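Local structure of mRNA-decapping enzyme subunit 1 (1Q67) at residues B[156-159]-B[160-164]; B[216-219]-B[220-224]; B[184-188]-B[189-193]. The protein activates mRNA decapping as the partner of Dcp2 in the yeast decapping complex, which removes the 7-methylguanine cap in normal turnover and nonsense-mediated decay. All blocks are in the same frame, centred on the assembly; numbering follows the deposited sequence.

Overall arrangement
From the N terminus, contact 1 comes first: it turns the end of strand 152-157, outermost of a four-stranded antiparallel sheet, into helix 160-169. After helix 171-176, contact 3 closes the hairpin of strands 183-187 and 190-194 at the edge of the five-stranded sheet, 183-187 being outermost, its centre about 20 Å from contact 1's. Contact 2 is last, the final turns of helix 208-223. The three follow in series, none nested or crossing. Contact 2 touches both others: I218 packs on V184 and I193 of the hairpin, and L222 and E223 lie against N160. This PH-clan fold's C-terminal helix lies against strand 64-70 and the end of strand 152-157 of one sheet and the hairpin of the other.

Contact 1: B[156-159]-B[160-164]; sequences GIVP and NSVVN
V158 meets the helix that follows it through one methyl, CG1, which reaches V162 CG1 at 3.7 Å and V163 CG2 at 3.8 Å. With CG1 anti to the backbone N (chi1 -178°), the branch is directed at the first helical turn, and the side chains of V158 and V162 cross at about a right angle. The carbonyl of V158 serves a different partner: a water donates to V158 O and to N160 OD1, 2.7 Å from each, so the N160 amide is tied back to the chain just ahead of the helix.

P159 follows at the N-cap position. Its O accepts from V163 N at 3.2 Å, a bond lying in the carbonyl plane with an N-H...O angle of 158°, and more weakly from V162 N. The proline ring runs alongside V162, pointing the same way, with P159 CD 4.2 Å from V162 CG2. Elsewhere the ring rests on N139 and Y140, whereas the backbone N of N160 is hydrogen-bonded to L222 O near the end of the C-terminal helix.

With P159 at the N-cap position, the V158-V163 contact is a hydrophobic staple at the N terminus of helix 160-169.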
ATOM      1  N   GLY B 156      19.040  -0.157  -3.999  1.00 37.19           N
ATOM      2  CA  GLY B 156      20.228  -0.996  -4.057  1.00 35.67           C
ATOM      3  C   GLY B 156      20.763  -1.290  -2.668  1.00 34.79           C
ATOM      4  O   GLY B 156      20.621  -0.471  -1.763  1.00 34.64           O
ATOM      5  N   ILE B 157      21.354  -2.462  -2.475  1.00 35.51           N
ATOM      6  CA  ILE B 157      21.907  -2.804  -1.165  1.00 36.07           C
ATOM      7  C   ILE B 157      23.417  -3.044  -1.273  1.00 36.91           C
ATOM      8  O   ILE B 157      23.863  -3.936  -1.997  1.00 37.94           O
ATOM      9  CB  ILE B 157      21.237  -4.051  -0.590  1.00 36.31           C
ATOM     10  CG1 ILE B 157      19.724  -3.829  -0.487  1.00 37.48           C
ATOM     11  CG2 ILE B 157      21.801  -4.353   0.786  1.00 36.32           C
ATOM     12  CD1 ILE B 157      18.956  -5.069  -0.010  1.00 35.33           C
ATOM     13  N   VAL B 158      24.197  -2.239  -0.554  1.00 36.96           N
ATOM     14  CA  VAL B 158      25.664  -2.351  -0.582  1.00 36.27           C
ATOM     15  C   VAL B 158      26.222  -2.757   0.774  1.00 34.68           C
ATOM     16  O   VAL B 158      25.901  -2.153   1.788  1.00 35.82           O
ATOM     17  CB  VAL B 158      26.316  -1.007  -0.980  1.00 37.53           C
ATOM     18  CG1 VAL B 158      27.838  -1.154  -1.050  1.00 36.38           C
ATOM     19  CG2 VAL B 158      25.757  -0.534  -2.323  1.00 37.07           C
ATOM     20  N   PRO B 159      27.060  -3.797   0.810  1.00 34.45           N
ATOM     21  CA  PRO B 159      27.643  -4.247   2.082  1.00 34.80           C
ATOM     22  C   PRO B 159      28.453  -3.142   2.772  1.00 35.81           C
ATOM     23  O   PRO B 159      29.090  -2.326   2.107  1.00 34.37           O
ATOM     24  CB  PRO B 159      28.540  -5.417   1.664  1.00 35.78           C
ATOM     25  CG  PRO B 159      27.885  -5.934   0.406  1.00 36.32           C
ATOM     26  CD  PRO B 159      27.474  -4.666  -0.309  1.00 34.85           C
ATOM     27  N   ASN B 160      28.424  -3.123   4.104  1.00 37.46           N
ATOM     28  CA  ASN B 160      29.174  -2.137   4.871  1.00 38.60           C
ATOM     29  C   ASN B 160      30.666  -2.161   4.524  1.00 38.27           C
ATOM     30  O   ASN B 160      31.301  -1.113   4.427  1.00 37.70           O
ATOM     31  CB  ASN B 160      29.023  -2.385   6.376  1.00 39.21           C
ATOM     32  CG  ASN B 160      27.595  -2.250   6.851  1.00 42.15           C
ATOM     33  OD1 ASN B 160      26.781  -1.569   6.224  1.00 41.38           O
ATOM     34  ND2 ASN B 160      27.283  -2.888   7.978  1.00 42.49           N
ATOM     35  N   SER B 161      31.226  -3.353   4.346  1.00 38.81           N
ATOM     36  CA  SER B 161      32.649  -3.466   4.034  1.00 39.04           C
ATOM     37  C   SER B 161      32.989  -2.735   2.744  1.00 39.65           C
ATOM     38  O   SER B 161      34.071  -2.165   2.614  1.00 40.70           O
ATOM     39  CB  SER B 161      33.072  -4.932   3.930  1.00 38.75           C
ATOM     40  OG  SER B 161      32.524  -5.557   2.782  1.00 43.49           O
ATOM     41  N   VAL B 162      32.062  -2.734   1.790  1.00 39.72           N
ATOM     42  CA  VAL B 162      32.300  -2.047   0.528  1.00 37.58           C
ATOM     43  C   VAL B 162      32.209  -0.538   0.732  1.00 37.78           C
ATOM     44  O   VAL B 162      33.011   0.212   0.184  1.00 37.51           O
ATOM     45  CB  VAL B 162      31.301  -2.520  -0.556  1.00 39.00           C
ATOM     46  CG1 VAL B 162      31.440  -1.677  -1.829  1.00 35.78           C
ATOM     47  CG2 VAL B 162      31.570  -3.990  -0.874  1.00 37.95           C
ATOM     48  N   VAL B 163      31.251  -0.091   1.538  1.00 37.28           N
ATOM     49  CA  VAL B 163      31.111   1.334   1.805  1.00 39.23           C
ATOM     50  C   VAL B 163      32.322   1.859   2.590  1.00 40.94           C
ATOM     51  O   VAL B 163      32.830   2.948   2.305  1.00 41.66           O
ATOM     52  CB  VAL B 163      29.820   1.640   2.605  1.00 39.60           C
ATOM     53  CG1 VAL B 163      29.786   3.111   3.016  1.00 38.55           C
ATOM     54  CG2 VAL B 163      28.596   1.322   1.758  1.00 40.23           C
ATOM     55  N   ASN B 164      32.783   1.088   3.572  1.00 40.61           N
ATOM     56  CA  ASN B 164      33.931   1.497   4.377  1.00 40.74           C
ATOM     57  C   ASN B 164      35.208   1.562   3.541  1.00 41.54           C
ATOM     58  O   ASN B 164      35.980   2.512   3.662  1.00 42.71           O
ATOM     59  CB  ASN B 164      34.129   0.547   5.564  1.00 39.01           C
ATOM     60  CG  ASN B 164      33.002   0.641   6.577  1.00 41.21           C
ATOM     61  OD1 ASN B 164      32.433   1.718   6.793  1.00 41.69           O
ATOM     62  ND2 ASN B 164      32.683  -0.480   7.218  1.00 40.13           N
TER
HETATM   63  O   HOH W   1      26.018  -0.455   3.937  1.00 32.05           O

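Contact 2: B[216-219]-B[220-224]; sequences ELIK and YLLEN
The last turns of the C-terminal helix, 208-223, the long helix of this PH-clan fold, hold this contact between residues four apart. Its alpha-helical frame consists of backbone bonds from Y220 N to E216 O, L221 N to L217 O, L222 N to I218 O and E223 N to K219 O, between 2.8 and 3.0 Å long.

On the side turned to the sheets, L217 CD1 lies 4.0 Å from L221 CG, the two leucines meeting at a slant. I218 and L222 instead run side by side in the same direction, with I218 CG2 4.0 Å from L222 CD1. I218 has CG1 anti to the carbonyl carbon (chi1 -62°) and CG2 anti to the backbone N, beside the carbonyl carbon, facing the next turn. I67 of strand 64-70 packs on L217, I218 and L221, and V184 of the hairpin on I218 and K219.

On the exposed side, K219 bends at chi2 and its NZ is modelled in a salt bridge with E223 OE2, whose geometry is doubtful.

At the end of the helix, N224 ND2 donates to Y220 O at 2.9 Å, nearly straight (168°), on a lone pair in the carbonyl plane. The same nitrogen sits 3.2 Å above the Y220 ring, over its centre. N224 N also reaches Y220 O, as a weak second donor. The side-chain bond thus satisfies an acceptor of the last turn just where the chain leaves the helix, and it holds the amide across the tyrosine face.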
ATOM      1  N   GLU B 216      16.511 -10.067   9.100  1.00 38.93           N
ATOM      2  CA  GLU B 216      17.658 -10.959   9.256  1.00 40.25           C
ATOM      3  C   GLU B 216      18.474 -11.062   7.966  1.00 39.10           C
ATOM      4  O   GLU B 216      19.706 -11.071   7.997  1.00 37.84           O
ATOM      5  CB  GLU B 216      17.179 -12.356   9.662  1.00 44.31           C
ATOM      6  CG  GLU B 216      17.906 -12.950  10.847  1.00 51.91           C
ATOM      7  CD  GLU B 216      17.416 -12.394  12.161  1.00 56.10           C
ATOM      8  OE1 GLU B 216      16.229 -12.617  12.476  1.00 60.79           O
ATOM      9  OE2 GLU B 216      18.208 -11.740  12.876  1.00 58.18           O
ATOM     10  N   LEU B 217      17.787 -11.156   6.830  1.00 35.82           N
ATOM     11  CA  LEU B 217      18.479 -11.244   5.553  1.00 34.31           C
ATOM     12  C   LEU B 217      19.248  -9.962   5.222  1.00 32.91           C
ATOM     13  O   LEU B 217      20.417 -10.012   4.853  1.00 33.94           O
ATOM     14  CB  LEU B 217      17.490 -11.550   4.427  1.00 33.00           C
ATOM     15  CG  LEU B 217      18.062 -11.479   3.009  1.00 34.62           C
ATOM     16  CD1 LEU B 217      19.166 -12.518   2.853  1.00 31.57           C
ATOM     17  CD2 LEU B 217      16.946 -11.720   1.988  1.00 34.19           C
ATOM     18  N   ILE B 218      18.601  -8.811   5.347  1.00 32.11           N
ATOM     19  CA  ILE B 218      19.277  -7.562   5.028  1.00 34.79           C
ATOM     20  C   ILE B 218      20.461  -7.317   5.960  1.00 34.69           C
ATOM     21  O   ILE B 218      21.522  -6.863   5.529  1.00 37.37           O
ATOM     22  CB  ILE B 218      18.316  -6.364   5.104  1.00 34.28           C
ATOM     23  CG1 ILE B 218      17.201  -6.533   4.062  1.00 34.26           C
ATOM     24  CG2 ILE B 218      19.087  -5.071   4.848  1.00 33.42           C
ATOM     25  CD1 ILE B 218      16.084  -5.519   4.192  1.00 33.72           C
ATOM     26  N   LYS B 219      20.262  -7.619   7.237  1.00 36.39           N
ATOM     27  CA  LYS B 219      21.296  -7.470   8.248  1.00 37.42           C
ATOM     28  C   LYS B 219      22.492  -8.306   7.814  1.00 37.74           C
ATOM     29  O   LYS B 219      23.628  -7.837   7.821  1.00 36.47           O
ATOM     30  CB  LYS B 219      20.763  -7.973   9.592  1.00 42.47           C
ATOM     31  CG  LYS B 219      21.737  -7.918  10.755  1.00 46.91           C
ATOM     32  CD  LYS B 219      21.953  -6.504  11.240  1.00 51.33           C
ATOM     33  CE  LYS B 219      22.744  -6.498  12.547  1.00 55.11           C
ATOM     34  NZ  LYS B 219      23.241  -5.132  12.903  1.00 56.12           N
ATOM     35  N   TYR B 220      22.221  -9.545   7.413  1.00 36.81           N
ATOM     36  CA  TYR B 220      23.270 -10.456   6.973  1.00 35.92           C
ATOM     37  C   TYR B 220      23.994  -9.949   5.726  1.00 35.23           C
ATOM     38  O   TYR B 220      25.209 -10.089   5.605  1.00 35.90           O
ATOM     39  CB  TYR B 220      22.683 -11.842   6.673  1.00 36.70           C
ATOM     40  CG  TYR B 220      23.729 -12.870   6.292  1.00 37.51           C
ATOM     41  CD1 TYR B 220      24.371 -13.642   7.268  1.00 38.36           C
ATOM     42  CD2 TYR B 220      24.128 -13.022   4.965  1.00 38.73           C
ATOM     43  CE1 TYR B 220      25.384 -14.528   6.927  1.00 37.89           C
ATOM     44  CE2 TYR B 220      25.141 -13.906   4.614  1.00 40.62           C
ATOM     45  CZ  TYR B 220      25.766 -14.652   5.602  1.00 41.25           C
ATOM     46  OH  TYR B 220      26.785 -15.502   5.256  1.00 44.58           O
ATOM     47  N   LEU B 221      23.250  -9.385   4.783  1.00 35.88           N
ATOM     48  CA  LEU B 221      23.860  -8.893   3.554  1.00 34.06           C
ATOM     49  C   LEU B 221      24.695  -7.651   3.826  1.00 33.81           C
ATOM     50  O   LEU B 221      25.708  -7.413   3.161  1.00 32.23           O
ATOM     51  CB  LEU B 221      22.786  -8.582   2.507  1.00 33.43           C
ATOM     52  CG  LEU B 221      21.911  -9.731   1.998  1.00 31.73           C
ATOM     53  CD1 LEU B 221      20.842  -9.140   1.078  1.00 32.27           C
ATOM     54  CD2 LEU B 221      22.752 -10.768   1.237  1.00 29.03           C
ATOM     55  N   LEU B 222      24.276  -6.859   4.805  1.00 33.64           N
ATOM     56  CA  LEU B 222      25.017  -5.645   5.140  1.00 36.07           C
ATOM     57  C   LEU B 222      26.302  -5.917   5.932  1.00 37.42           C
ATOM     58  O   LEU B 222      27.331  -5.297   5.683  1.00 37.71           O
ATOM     59  CB  LEU B 222      24.139  -4.686   5.945  1.00 33.57           C
ATOM     60  CG  LEU B 222      22.941  -4.025   5.258  1.00 34.58           C
ATOM     61  CD1 LEU B 222      22.251  -3.105   6.261  1.00 31.09           C
ATOM     62  CD2 LEU B 222      23.399  -3.232   4.031  1.00 33.40           C
ATOM     63  N   GLU B 223      26.219  -6.851   6.875  1.00 40.65           N
ATOM     64  CA  GLU B 223      27.319  -7.226   7.769  1.00 43.22           C
ATOM     65  C   GLU B 223      28.383  -8.158   7.209  1.00 42.46           C
ATOM     66  O   GLU B 223      29.411  -8.367   7.845  1.00 42.71           O
ATOM     67  CB  GLU B 223      26.752  -7.896   9.025  1.00 46.73           C
ATOM     68  CG  GLU B 223      26.868  -7.105  10.302  1.00 52.94           C
ATOM     69  CD  GLU B 223      25.952  -5.916  10.335  1.00 55.37           C
ATOM     70  OE1 GLU B 223      26.025  -5.101   9.389  1.00 58.29           O
ATOM     71  OE2 GLU B 223      25.169  -5.791  11.306  1.00 55.45           O
ATOM     72  N   ASN B 224      28.149  -8.748   6.047  1.00 43.13           N
ATOM     73  CA  ASN B 224      29.145  -9.658   5.505  1.00 42.54           C
ATOM     74  C   ASN B 224      29.778  -9.177   4.220  1.00 44.22           C
ATOM     75  O   ASN B 224      29.347  -8.186   3.627  1.00 44.11           O
ATOM     76  CB  ASN B 224      28.534 -11.042   5.304  1.00 42.43           C
ATOM     77  CG  ASN B 224      28.279 -11.750   6.614  1.00 44.41           C
ATOM     78  OD1 ASN B 224      29.199 -12.303   7.216  1.00 47.70           O
ATOM     79  ND2 ASN B 224      27.036 -11.713   7.082  1.00 41.53           N
TER

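Contact 3: B[184-188]-B[189-193]; sequences VEVKD and ELVII
E185 and I192 exchange two backbone hydrogen bonds across the hairpin: I192 N gives to E185 O at 2.8 Å, nearly straight, and E185 N gives to I192 O at 3.0 Å in the carbonyl plane. K187 and L190 form the other hydrogen-bonded pair. K187 N donates to L190 O, likewise in the carbonyl plane, whereas L190 N approaches K187 O from above, 46° out of that plane, as the chain bends into the turn. The acceptors also receive CA-H groups: V184 CA lies 3.2 Å from I192 O, and V186 CA and V191 CA approach L190 O and E185 O.

The result is an antiparallel beta hairpin whose two-residue loop, D188 and E189, forms a type II' turn from K187 to L190, at the edge of the five-stranded sheet. D188, with positive phi, stands at the i+1 position. V191 and I193 are hydrogen-bonded through their backbones to I203 and Y201, respectively, of the next strand, 200-205.

E185 and I192 side chains run side by side, with E185 CG 3.6 Å from I192 CB. The glutamate reaches on in an extended chain from a CG set between the backbone N and carbonyl carbon (chi1 71°), and its OE1 receives K187 NZ in a salt bridge of 3.0 Å. The aliphatic part of K187 crosses I192, touching CD1 with CB at 3.6 Å. On the other face, V184 CG1 packs on I193 CG1 at 3.7 Å, and I218 of the C-terminal helix covers both residues.

At the turn, the D188 and E189 carboxylates stand with their planes 78° apart and D188 OD2 3.0 Å from E189 OE2, a close approach of like charges and not a bond. E189 packs on R147 and L190 on I148, both of the second subunit.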
ATOM      1  N   VAL B 184      19.244  -1.418   9.100  1.00 38.38           N
ATOM      2  CA  VAL B 184      17.929  -2.035   9.163  1.00 39.96           C
ATOM      3  C   VAL B 184      17.540  -2.362  10.590  1.00 40.88           C
ATOM      4  O   VAL B 184      18.382  -2.720  11.408  1.00 41.00           O
ATOM      5  CB  VAL B 184      17.846  -3.349   8.341  1.00 40.69           C
ATOM      6  CG1 VAL B 184      17.988  -3.036   6.872  1.00 45.00           C
ATOM      7  CG2 VAL B 184      18.931  -4.341   8.790  1.00 38.89           C
ATOM      8  N   GLU B 185      16.249  -2.240  10.874  1.00 42.48           N
ATOM      9  CA  GLU B 185      15.715  -2.536  12.190  1.00 45.11           C
ATOM     10  C   GLU B 185      14.234  -2.832  12.054  1.00 45.21           C
ATOM     11  O   GLU B 185      13.607  -2.512  11.045  1.00 44.18           O
ATOM     12  CB  GLU B 185      15.892  -1.340  13.129  1.00 47.38           C
ATOM     13  CG  GLU B 185      14.985  -0.170  12.801  1.00 54.40           C
ATOM     14  CD  GLU B 185      15.175   1.010  13.738  1.00 58.92           C
ATOM     15  OE1 GLU B 185      15.054   0.823  14.971  1.00 62.25           O
ATOM     16  OE2 GLU B 185      15.441   2.129  13.241  1.00 60.84           O
ATOM     17  N   VAL B 186      13.682  -3.461  13.077  1.00 46.05           N
ATOM     18  CA  VAL B 186      12.275  -3.765  13.099  1.00 46.88           C
ATOM     19  C   VAL B 186      11.704  -2.980  14.264  1.00 48.29           C
ATOM     20  O   VAL B 186      12.145  -3.129  15.400  1.00 48.03           O
ATOM     21  CB  VAL B 186      12.017  -5.260  13.321  1.00 47.31           C
ATOM     22  CG1 VAL B 186      10.523  -5.503  13.496  1.00 47.89           C
ATOM     23  CG2 VAL B 186      12.539  -6.053  12.140  1.00 46.95           C
ATOM     24  N   LYS B 187      10.736  -2.122  13.972  1.00 50.93           N
ATOM     25  CA  LYS B 187      10.101  -1.324  15.006  1.00 52.94           C
ATOM     26  C   LYS B 187       8.610  -1.597  14.937  1.00 52.87           C
ATOM     27  O   LYS B 187       7.903  -1.108  14.051  1.00 51.62           O
ATOM     28  CB  LYS B 187      10.399   0.158  14.786  1.00 53.87           C
ATOM     29  CG  LYS B 187      10.218   1.011  16.029  1.00 56.67           C
ATOM     30  CD  LYS B 187      11.031   2.295  15.921  1.00 58.84           C
ATOM     31  CE  LYS B 187      12.521   1.994  15.795  1.00 58.81           C
ATOM     32  NZ  LYS B 187      13.336   3.230  15.583  1.00 61.53           N
ATOM     33  N   ASP B 188       8.151  -2.406  15.882  1.00 55.01           N
ATOM     34  CA  ASP B 188       6.756  -2.808  15.965  1.00 57.30           C
ATOM     35  C   ASP B 188       6.341  -3.534  14.686  1.00 56.72           C
ATOM     36  O   ASP B 188       6.759  -4.669  14.453  1.00 56.96           O
ATOM     37  CB  ASP B 188       5.850  -1.595  16.211  1.00 60.07           C
ATOM     38  CG  ASP B 188       4.470  -1.993  16.724  1.00 64.67           C
ATOM     39  OD1 ASP B 188       4.391  -2.634  17.800  1.00 64.70           O
ATOM     40  OD2 ASP B 188       3.464  -1.666  16.055  1.00 68.41           O
ATOM     41  N   GLU B 189       5.544  -2.880  13.849  1.00 55.67           N
ATOM     42  CA  GLU B 189       5.068  -3.505  12.616  1.00 55.48           C
ATOM     43  C   GLU B 189       5.895  -3.182  11.371  1.00 52.66           C
ATOM     44  O   GLU B 189       5.727  -3.817  10.331  1.00 53.16           O
ATOM     45  CB  GLU B 189       3.614  -3.093  12.363  1.00 59.42           C
ATOM     46  CG  GLU B 189       2.687  -3.288  13.554  1.00 63.55           C
ATOM     47  CD  GLU B 189       1.368  -2.555  13.385  1.00 67.22           C
ATOM     48  OE1 GLU B 189       0.599  -2.909  12.462  1.00 68.56           O
ATOM     49  OE2 GLU B 189       1.102  -1.615  14.173  1.00 68.59           O
ATOM     50  N   LEU B 190       6.789  -2.208  11.478  1.00 49.06           N
ATOM     51  CA  LEU B 190       7.597  -1.794  10.337  1.00 45.83           C
ATOM     52  C   LEU B 190       9.023  -2.308  10.275  1.00 45.25           C
ATOM     53  O   LEU B 190       9.672  -2.529  11.299  1.00 45.78           O
ATOM     54  CB  LEU B 190       7.682  -0.266  10.280  1.00 45.36           C
ATOM     55  CG  LEU B 190       6.475   0.610   9.974  1.00 45.07           C
ATOM     56  CD1 LEU B 190       6.884   2.064  10.124  1.00 46.20           C
ATOM     57  CD2 LEU B 190       5.983   0.352   8.553  1.00 46.29           C
ATOM     58  N   VAL B 191       9.510  -2.495   9.054  1.00 42.46           N
ATOM     59  CA  VAL B 191      10.897  -2.866   8.853  1.00 38.44           C
ATOM     60  C   VAL B 191      11.428  -1.531   8.373  1.00 37.71           C
ATOM     61  O   VAL B 191      10.963  -1.004   7.367  1.00 36.62           O
ATOM     62  CB  VAL B 191      11.091  -3.914   7.762  1.00 38.00           C
ATOM     63  CG1 VAL B 191      12.577  -4.003   7.397  1.00 32.66           C
ATOM     64  CG2 VAL B 191      10.588  -5.266   8.255  1.00 34.62           C
ATOM     65  N   ILE B 192      12.366  -0.972   9.127  1.00 38.63           N
ATOM     66  CA  ILE B 192      12.940   0.327   8.819  1.00 38.55           C
ATOM     67  C   ILE B 192      14.310   0.204   8.176  1.00 38.64           C
ATOM     68  O   ILE B 192      15.220  -0.411   8.730  1.00 39.23           O
ATOM     69  CB  ILE B 192      13.011   1.175  10.109  1.00 39.25           C
ATOM     70  CG1 ILE B 192      11.586   1.374  10.640  1.00 39.72           C
ATOM     71  CG2 ILE B 192      13.679   2.512   9.840  1.00 38.98           C
ATOM     72  CD1 ILE B 192      11.495   2.113  11.958  1.00 43.19           C
ATOM     73  N   ILE B 193      14.445   0.787   6.991  1.00 39.24           N
ATOM     74  CA  ILE B 193      15.689   0.729   6.253  1.00 39.92           C
ATOM     75  C   ILE B 193      16.280   2.111   6.012  1.00 41.17           C
ATOM     76  O   ILE B 193      15.589   3.025   5.546  1.00 40.05           O
ATOM     77  CB  ILE B 193      15.488   0.018   4.894  1.00 40.93           C
ATOM     78  CG1 ILE B 193      15.084  -1.439   5.129  1.00 41.22           C
ATOM     79  CG2 ILE B 193      16.768   0.077   4.069  1.00 40.92           C
ATOM     80  CD1 ILE B 193      14.808  -2.210   3.859  1.00 41.70           C
TER